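Local coordinates for endo-1,3-beta-glucanase, family GH16 (Zobellia galactanivorans, PDB 4CTE), which probably hydrolyses internal beta-1,3 linkages of glucans such as laminarin, here through its family 16 glycoside hydrolase part, at residues W99-N104 against E195-L200; Q92-A97 against M202-D207. The protein carries 1 engineered substitution. All coordinates share one frame; numbering follows the deposited sequence. Where two conformers were deposited one is given.

In the fold
Both contacts join the same two antiparallel neighbours, strands 94-102 and 196-204, in the family 16 part of the protein. Along the chain the order is 92-97, 99-104, 195-200 and 202-207, which nests contact 1 inside the loop closed by contact 2. Their centres lie about 19 Å apart, on opposite sides of the chain's centre, and they meet where Leu200 CD2 packs 4.0 Å from Ala97 O. Together they follow one strand pair along a sheet of the beta-sandwich. Each also reaches the thioglucose of chain C, Trp99 in contact 1 and Trp95 in contact 2, so this pair of strands forms part of the floor of the sugar-binding cleft.

Contact 1. Residues W99-N104 against E195-L200; sequences WMLGNN and EFFILL. With GS1 (1-thio-beta-D-glucopyranose), chain C; GS1 (1-thio-beta-D-glucopyranose), chain B.
Glu195 O is gripped by two donors, the backbone N of Asn103 at 3.0 Å and a water that in turn accepts from Asn104 N. This closes one end of the antiparallel pairing of strands 94-102 and 196-204 in the beta-jelly-roll sandwich of family 16 enzymes. Further along, Trp99 and Leu199 bond reciprocally, Leu199 N lying 2.7 Å from Trp99 O, and Leu101 and Phe197 do the same. The side chains of these four residues share the face on which the sugars lie. With CG between its backbone N and carbonyl carbon (chi1 56°), Trp99 lays its indole over Leu199, whose CB sits 3.7 Å from the centroid of the five-membered ring. O4 of the chain C thioglucose rests over the opposite indole face, while Asn201 accepts from NE1. On the other side of the sheet Met100 and Ile198 run side by side, CE meeting CG1 at 3.8 Å. Gly102 CA stands over the Phe196 ring, 3.8 Å from its centroid. The Asn103 amide is nearly coplanar with the Phe197 ring; its ND2 bonds Ser76 OG, and its OD1 meets the ring edge at CD2, 3.5 Å away.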
# COMPACT_ATOMS: atom_id res chain seq x y z
N TRP A 99 -1.10 -1.46 0.83
CA TRP A 99 -0.61 -2.79 0.55
C TRP A 99 -0.36 -3.61 1.78
O TRP A 99 -0.59 -3.14 2.90
CB TRP A 99 0.65 -2.65 -0.33
CG TRP A 99 1.76 -1.79 0.20
CD1 TRP A 99 1.71 -0.43 0.55
CD2 TRP A 99 3.17 -2.17 0.29
NE1 TRP A 99 2.97 0.02 0.88
CE2 TRP A 99 3.89 -0.98 0.76
CE3 TRP A 99 3.90 -3.37 0.04
CZ2 TRP A 99 5.27 -0.99 0.97
CZ3 TRP A 99 5.29 -3.37 0.27
CH2 TRP A 99 5.96 -2.20 0.73
N MET A 100 0.08 -4.85 1.57
CA MET A 100 0.27 -5.82 2.64
C MET A 100 1.50 -6.65 2.39
O MET A 100 1.82 -6.92 1.23
CB MET A 100 -0.95 -6.74 2.76
CG MET A 100 -2.29 -6.01 2.86
SD MET A 100 -3.67 -7.13 3.11
CE MET A 100 -3.52 -7.55 4.86
N LEU A 101 2.16 -7.03 3.47
CA LEU A 101 3.33 -7.89 3.45
C LEU A 101 3.16 -8.99 4.44
O LEU A 101 2.57 -8.76 5.50
CB LEU A 101 4.58 -7.10 3.80
CG LEU A 101 5.15 -6.15 2.75
CD1 LEU A 101 6.25 -5.29 3.41
CD2 LEU A 101 5.70 -6.90 1.52
N GLY A 102 3.68 -10.17 4.12
CA GLY A 102 3.62 -11.31 5.06
C GLY A 102 4.42 -11.04 6.32
O GLY A 102 5.53 -10.45 6.27
N ASN A 103 3.85 -11.43 7.45
CA ASN A 103 4.54 -11.37 8.75
C ASN A 103 5.92 -11.99 8.74
O ASN A 103 6.82 -11.49 9.39
CB ASN A 103 3.73 -12.09 9.84
CG ASN A 103 2.59 -11.27 10.35
OD1 ASN A 103 2.43 -10.10 9.99
ND2 ASN A 103 1.80 -11.87 11.23
N ASN A 104 6.06 -13.07 7.97
CA ASN A 104 7.31 -13.83 7.93
C ASN A 104 8.43 -13.14 7.15
O ASN A 104 9.47 -13.74 6.97
CB ASN A 104 7.06 -15.27 7.44
CG ASN A 104 6.58 -15.32 6.00
OD1 ASN A 104 6.34 -14.28 5.35
ND2 ASN A 104 6.44 -16.54 5.49
N GLU A 195 -0.46 -14.99 7.66
CA GLU A 195 -0.90 -13.68 8.14
C GLU A 195 -0.06 -12.56 7.48
O GLU A 195 1.14 -12.75 7.28
CB GLU A 195 -0.79 -13.57 9.66
CG GLU A 195 -1.74 -14.53 10.42
CD GLU A 195 -2.04 -14.13 11.86
OE1 GLU A 195 -1.72 -12.99 12.29
OE2 GLU A 195 -2.64 -14.97 12.57
N PHE A 196 -0.71 -11.44 7.13
CA PHE A 196 -0.10 -10.24 6.56
C PHE A 196 -0.46 -8.99 7.35
O PHE A 196 -1.58 -8.85 7.83
CB PHE A 196 -0.57 -9.97 5.09
CG PHE A 196 0.01 -10.88 4.04
CD1 PHE A 196 -0.06 -12.32 4.14
CD2 PHE A 196 0.52 -10.32 2.86
CE1 PHE A 196 0.44 -13.13 3.12
CE2 PHE A 196 1.02 -11.13 1.83
CZ PHE A 196 1.01 -12.53 1.97
N PHE A 197 0.50 -8.07 7.46
CA PHE A 197 0.24 -6.75 8.03
C PHE A 197 -0.01 -5.73 6.89
O PHE A 197 0.34 -5.97 5.71
CB PHE A 197 1.36 -6.29 8.98
CG PHE A 197 2.74 -6.17 8.33
CD1 PHE A 197 3.16 -4.97 7.72
CD2 PHE A 197 3.63 -7.24 8.42
CE1 PHE A 197 4.47 -4.87 7.15
CE2 PHE A 197 4.92 -7.15 7.89
CZ PHE A 197 5.34 -5.97 7.25
N ILE A 198 -0.54 -4.57 7.26
CA ILE A 198 -0.92 -3.53 6.32
C ILE A 198 0.07 -2.39 6.31
O ILE A 198 0.62 -2.02 7.36
CB ILE A 198 -2.33 -3.01 6.69
CG1 ILE A 198 -3.37 -4.14 6.48
CG2 ILE A 198 -2.69 -1.73 5.91
CD1 ILE A 198 -4.71 -3.92 7.15
N LEU A 199 0.31 -1.82 5.11
CA LEU A 199 1.14 -0.62 4.97
C LEU A 199 0.39 0.47 4.22
O LEU A 199 -0.47 0.18 3.33
CB LEU A 199 2.48 -0.90 4.27
CG LEU A 199 3.41 -2.00 4.82
CD1 LEU A 199 3.02 -3.35 4.22
CD2 LEU A 199 4.88 -1.66 4.53
N LEU A 200 0.68 1.72 4.57
CA LEU A 200 0.22 2.89 3.82
C LEU A 200 1.43 3.77 3.62
O LEU A 200 2.19 3.98 4.57
CB LEU A 200 -0.85 3.68 4.55
CG LEU A 200 -2.25 3.09 4.51
CD1 LEU A 200 -3.08 3.76 5.58
CD2 LEU A 200 -2.87 3.23 3.09
C1 GS1 C . 6.01 -2.57 -6.52
S1 GS1 C . 6.44 -1.97 -8.12
C2 GS1 C . 7.29 -2.90 -5.78
O2 GS1 C . 8.08 -3.94 -6.36
C3 GS1 C . 6.76 -3.46 -4.52
C4 GS1 C . 6.22 -2.24 -3.87
O4 GS1 C . 6.13 -2.61 -2.52
C5 GS1 C . 4.89 -2.04 -4.54
O5 GS1 C . 5.25 -1.56 -5.84
C6 GS1 C . 3.95 -1.14 -3.73
O6 GS1 C . 3.23 -0.37 -4.68
C1 GS1 B . 9.27 -3.93 -2.64
S1 GS1 B . 8.09 -3.01 -3.61
C2 GS1 B . 10.75 -3.72 -3.08
O2 GS1 B . 10.91 -4.07 -4.46
C3 GS1 B . 11.61 -4.64 -2.18
O3 GS1 B . 13.04 -4.63 -2.55
C4 GS1 B . 11.29 -4.37 -0.64
O4 GS1 B . 12.00 -5.29 0.17
C5 GS1 B . 9.76 -4.46 -0.33
O5 GS1 B . 9.03 -3.58 -1.24
C6 GS1 B . 9.32 -4.24 1.14
O6 GS1 B . 9.52 -2.88 1.56
O HOH W 1 3.55 -14.42 6.69

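Contact 2. Residues Q92-A97 against M202-D207; sequences QGLWPA and MAVGGD. With GS1 (1-thio-beta-D-glucopyranose), chain C.
The sugar-binding cleft of the sandwich is lined here by Trp95, near the start of strand 94-102, where it pairs antiparallel with the end of strand 196-204. Trp95 and Ala203 form the hydrogen-bonded pair: Trp95 N reaches Ala203 O at 2.9 Å, and Ala203 N returns a bond to Trp95 O at 3.1 Å. The second donor stands well above the carbonyl plane, 63° out of it, and a glycerol also bonds this oxygen. Beyond the strands Gly205 N meets Gly93 O at 2.7 Å, tying the loop that enters strand 94-102 to the one that leaves strand 196-204. Gly93 adopts backbone angles at which a side chain would press on the carbonyl before it, and Gly205 O is buried without a partner.

CG of Trp95 lies anti to the backbone N (chi1 177°), which carries the indole past Ala203, whose CB is 4.2 Å from Trp95 CB, and on to the chain C thioglucose. The sugar meets the ring at its edge, with C1 in the ring plane, and NE1 gives O6 a weak, bent bond of 3.4 Å. Trp208 packs edge-to-face with the indole. A leucine in place of Trp95 would probably leave the sugar without the ring edge it lies against and O6 without its weak donor, and deprive Trp208 of its ring partner.

Leu94, Pro96, Met202 and Val204 lie on the other side of the sheet, where Leu94, Met202 and Val204 touch Ala54, and Pro96 and Met202 touch Met222. There Met202 CG meets Pro96 CB at 4.1 Å, and Leu94 CD2 lies 4.3 Å from Met202 SD. One face binding sugar, the other packed into the interior: this is the two-sided arrangement of the cleft-forming sheet in the family 16 beta-jelly roll.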
# COMPACT_ATOMS: atom_id res chain seq x y z
N GLN A 92 3.44 14.31 -11.18
CA GLN A 92 4.53 13.49 -11.65
C GLN A 92 5.52 13.17 -10.49
O GLN A 92 5.89 14.09 -9.77
CB GLN A 92 5.20 14.23 -12.79
CG GLN A 92 6.24 13.43 -13.54
CD GLN A 92 5.67 12.29 -14.34
OE1 GLN A 92 6.38 11.29 -14.59
NE2 GLN A 92 4.39 12.40 -14.74
N GLY A 93 5.90 11.88 -10.34
CA GLY A 93 6.76 11.36 -9.30
C GLY A 93 6.06 10.75 -8.09
O GLY A 93 6.66 9.96 -7.37
N LEU A 94 4.78 11.08 -7.90
CA LEU A 94 4.02 10.59 -6.72
C LEU A 94 3.66 9.12 -6.87
O LEU A 94 3.20 8.69 -7.95
CB LEU A 94 2.79 11.45 -6.47
CG LEU A 94 3.14 12.89 -6.07
CD1 LEU A 94 1.87 13.67 -5.99
CD2 LEU A 94 3.93 12.97 -4.75
N TRP A 95 3.87 8.34 -5.82
CA TRP A 95 3.60 6.92 -5.88
C TRP A 95 3.00 6.41 -4.61
O TRP A 95 3.69 5.73 -3.81
CB TRP A 95 4.88 6.15 -6.21
CG TRP A 95 4.69 4.65 -6.21
CD1 TRP A 95 3.50 3.94 -6.14
CD2 TRP A 95 5.74 3.62 -6.29
NE1 TRP A 95 3.73 2.59 -6.17
CE2 TRP A 95 5.05 2.33 -6.26
CE3 TRP A 95 7.13 3.64 -6.38
CZ2 TRP A 95 5.74 1.13 -6.32
CZ3 TRP A 95 7.81 2.43 -6.44
CH2 TRP A 95 7.13 1.20 -6.41
N PRO A 96 1.72 6.70 -4.40
CA PRO A 96 1.04 6.21 -3.21
C PRO A 96 0.76 4.69 -3.29
O PRO A 96 0.66 4.11 -4.41
CB PRO A 96 -0.25 6.96 -3.25
CG PRO A 96 -0.54 7.06 -4.75
CD PRO A 96 0.80 7.44 -5.29
N ALA A 97 0.60 4.05 -2.12
CA ALA A 97 0.30 2.61 -2.08
C ALA A 97 -0.40 2.24 -0.80
O ALA A 97 -0.15 2.84 0.23
CB ALA A 97 1.56 1.75 -2.25
N MET A 202 3.34 7.09 0.77
CA MET A 202 3.43 7.79 -0.51
C MET A 202 4.92 8.07 -0.82
O MET A 202 5.58 8.88 -0.16
CB MET A 202 2.63 9.09 -0.56
CG MET A 202 2.57 9.63 -2.01
SD MET A 202 1.19 10.78 -2.31
CE MET A 202 1.43 11.97 -0.97
N ALA A 203 5.44 7.34 -1.81
CA ALA A 203 6.82 7.49 -2.21
C ALA A 203 6.89 8.67 -3.20
O ALA A 203 5.86 9.07 -3.80
CB ALA A 203 7.30 6.19 -2.82
N VAL A 204 8.09 9.25 -3.36
CA VAL A 204 8.32 10.32 -4.32
C VAL A 204 9.43 9.76 -5.16
O VAL A 204 10.52 9.56 -4.65
CB VAL A 204 8.71 11.71 -3.72
CG1 VAL A 204 8.89 12.71 -4.84
CG2 VAL A 204 7.63 12.18 -2.77
N GLY A 205 9.12 9.49 -6.43
CA GLY A 205 10.09 8.90 -7.37
C GLY A 205 10.38 7.44 -7.10
O GLY A 205 9.96 6.84 -6.08
N GLY A 206 11.13 6.86 -8.02
CA GLY A 206 11.50 5.44 -7.92
C GLY A 206 11.41 4.73 -9.26
O GLY A 206 10.98 5.33 -10.27
N ASP A 207 11.78 3.45 -9.27
CA ASP A 207 11.84 2.64 -10.50
C ASP A 207 10.53 2.64 -11.28
O ASP A 207 10.56 2.72 -12.50
CB ASP A 207 12.30 1.22 -10.18
CG ASP A 207 13.72 1.17 -9.68
OD1 ASP A 207 14.55 2.06 -10.02
OD2 ASP A 207 14.02 0.21 -8.97
C1 GS1 C . 6.01 -2.57 -6.52
S1 GS1 C . 6.44 -1.97 -8.12
C2 GS1 C . 7.29 -2.90 -5.78
O2 GS1 C . 8.08 -3.94 -6.36
C3 GS1 C . 6.76 -3.46 -4.52
C4 GS1 C . 6.22 -2.24 -3.87
O4 GS1 C . 6.13 -2.61 -2.52
C5 GS1 C . 4.89 -2.04 -4.54
O5 GS1 C . 5.25 -1.56 -5.84
C6 GS1 C . 3.95 -1.14 -3.73
O6 GS1 C . 3.23 -0.37 -4.68